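Local structure of alpha-glucosidase ([Eubacterium] rectale, 6PNR) at residues Lys177-Val182 against Arg210-Asp215. The protein probably hydrolyses alpha-glycosidic bonds of sulfoquinovose-bearing glycosides, as a retaining-type sulfoquinovosidase of glycoside hydrolase family 31. Residues are numbered along the deposited sequence; the frame is centred on the assembly and turned at random.
Sequences KYYLHV and RIECAD
Arg210 pairs with His181 through two backbone hydrogen bonds, part of an antiparallel ladder between neighbouring strands of the N-terminal beta-sandwich, and illustrates how such a ladder can carry a hydrogen-bonded polar cluster on the face of Tyr179, Arg210 and Glu212 and apolar packing on that of Tyr178, Leu180 and Ile211. At the end of its extended chain, Arg210 NE donates to Tyr179 OH at 3.1 Å, the oxygen lying in the guanidinium plane, while Tyr227 of helix 217-228 forms a cation-pi contact with Arg210. On the other face, Ile211 CD1 comes within 4.0 Å of Leu180 CD1, CG2 touches Tyr178 CD1, and strand 17-22 packs against this isoleucine. Tyr179 CG sits between its own backbone N and carbonyl carbon (chi1 81°), bringing the ring alongside Glu212, whose CB is 3.4 Å from Tyr179 CE2. A phenylalanine in place of Tyr179 would probably leave Arg210 NE and Glu212 OE1 without the hydroxyl that links them. Beyond Cys213, Ala214 N hydrogen-bonds to Lys177 O, and Lys177 NZ donates to the backbone Asp215 O while forming a salt bridge with Glu581. In the polar cluster, Glu212 OE1 takes two donors: Tyr179 OH at 2.7 Å, nearly along the C-O axis, and Arg210 NH2 at 3.2 Å, from above the carboxylate plane.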
# COMPACT_ATOMS: atom_id res chain seq x y z
N LYS A 177 -6.77 6.73 32.63
CA LYS A 177 -7.09 8.09 33.07
C LYS A 177 -5.84 8.95 33.23
O LYS A 177 -5.62 9.59 34.25
CB LYS A 177 -7.93 8.08 34.35
CG LYS A 177 -9.38 7.71 34.10
CD LYS A 177 -10.20 7.78 35.37
CE LYS A 177 -11.46 6.95 35.24
NZ LYS A 177 -12.33 7.06 36.44
N TYR A 178 -5.01 8.93 32.19
CA TYR A 178 -3.95 9.90 32.00
C TYR A 178 -3.97 10.34 30.53
O TYR A 178 -4.52 9.64 29.67
CB TYR A 178 -2.56 9.34 32.37
CG TYR A 178 -2.02 8.24 31.44
CD1 TYR A 178 -1.39 8.57 30.25
CD2 TYR A 178 -2.12 6.89 31.77
CE1 TYR A 178 -0.90 7.60 29.40
CE2 TYR A 178 -1.63 5.91 30.94
CZ TYR A 178 -1.02 6.27 29.75
OH TYR A 178 -0.52 5.31 28.88
N TYR A 179 -3.38 11.50 30.26
CA TYR A 179 -3.01 11.87 28.91
C TYR A 179 -1.50 12.00 28.86
O TYR A 179 -0.85 12.29 29.87
CB TYR A 179 -3.68 13.18 28.43
CG TYR A 179 -3.04 14.47 28.89
CD1 TYR A 179 -2.02 15.07 28.15
CD2 TYR A 179 -3.49 15.12 30.03
CE1 TYR A 179 -1.45 16.27 28.56
CE2 TYR A 179 -2.93 16.32 30.44
CZ TYR A 179 -1.91 16.88 29.72
OH TYR A 179 -1.36 18.07 30.16
N LEU A 180 -0.95 11.76 27.67
CA LEU A 180 0.48 11.85 27.43
C LEU A 180 0.68 12.70 26.19
O LEU A 180 0.03 12.47 25.17
CB LEU A 180 1.12 10.46 27.25
CG LEU A 180 2.63 10.34 27.02
CD1 LEU A 180 3.10 8.95 27.41
CD2 LEU A 180 3.02 10.62 25.59
N HIS A 181 1.58 13.67 26.28
CA HIS A 181 1.91 14.56 25.19
C HIS A 181 3.40 14.49 24.91
O HIS A 181 4.21 14.53 25.84
CB HIS A 181 1.53 16.01 25.52
CG HIS A 181 1.91 16.98 24.44
ND1 HIS A 181 1.41 16.89 23.16
CD2 HIS A 181 2.77 18.02 24.44
CE1 HIS A 181 1.94 17.85 22.42
NE2 HIS A 181 2.76 18.56 23.18
N VAL A 182 3.76 14.38 23.63
CA VAL A 182 5.15 14.48 23.20
C VAL A 182 5.35 15.88 22.64
O VAL A 182 4.72 16.26 21.65
CB VAL A 182 5.50 13.41 22.15
CG1 VAL A 182 6.98 13.51 21.76
CG2 VAL A 182 5.17 12.01 22.67
N ARG A 210 5.23 14.67 28.51
CA ARG A 210 4.40 15.14 29.61
C ARG A 210 3.30 14.13 29.86
O ARG A 210 2.66 13.65 28.92
CB ARG A 210 3.83 16.52 29.26
CG ARG A 210 2.95 17.12 30.32
CD ARG A 210 2.41 18.45 29.83
NE ARG A 210 1.50 19.00 30.81
CZ ARG A 210 1.85 19.89 31.74
NH1 ARG A 210 3.10 20.34 31.77
NH2 ARG A 210 0.95 20.33 32.61
N ILE A 211 3.10 13.77 31.13
CA ILE A 211 2.08 12.81 31.52
C ILE A 211 1.31 13.39 32.69
O ILE A 211 1.90 13.83 33.68
CB ILE A 211 2.69 11.45 31.92
CG1 ILE A 211 3.65 10.93 30.84
CG2 ILE A 211 1.59 10.45 32.20
CD1 ILE A 211 4.27 9.57 31.18
N GLU A 212 -0.02 13.39 32.59
CA GLU A 212 -0.83 14.01 33.62
C GLU A 212 -2.08 13.17 33.84
O GLU A 212 -2.74 12.77 32.87
CB GLU A 212 -1.18 15.45 33.21
CG GLU A 212 -1.89 16.26 34.24
CD GLU A 212 -1.74 17.77 34.02
OE1 GLU A 212 -1.37 18.20 32.90
OE2 GLU A 212 -1.97 18.51 34.99
N CYS A 213 -2.40 12.88 35.10
CA CYS A 213 -3.52 12.00 35.43
C CYS A 213 -4.64 12.77 36.11
O CYS A 213 -4.51 13.94 36.48
CB CYS A 213 -3.05 10.82 36.31
SG CYS A 213 -2.62 11.26 38.06
N ALA A 214 -5.78 12.10 36.26
CA ALA A 214 -6.93 12.73 36.90
C ALA A 214 -7.94 11.65 37.26
O ALA A 214 -7.94 10.55 36.69
CB ALA A 214 -7.58 13.80 36.01
N ASP A 215 -8.80 11.99 38.22
CA ASP A 215 -9.77 11.05 38.77
C ASP A 215 -10.92 10.76 37.80
O ASP A 215 -11.51 9.67 37.84
CB ASP A 215 -10.32 11.62 40.08
CG ASP A 215 -11.33 10.71 40.75
OD1 ASP A 215 -11.20 9.48 40.63
OD2 ASP A 215 -12.28 11.25 41.39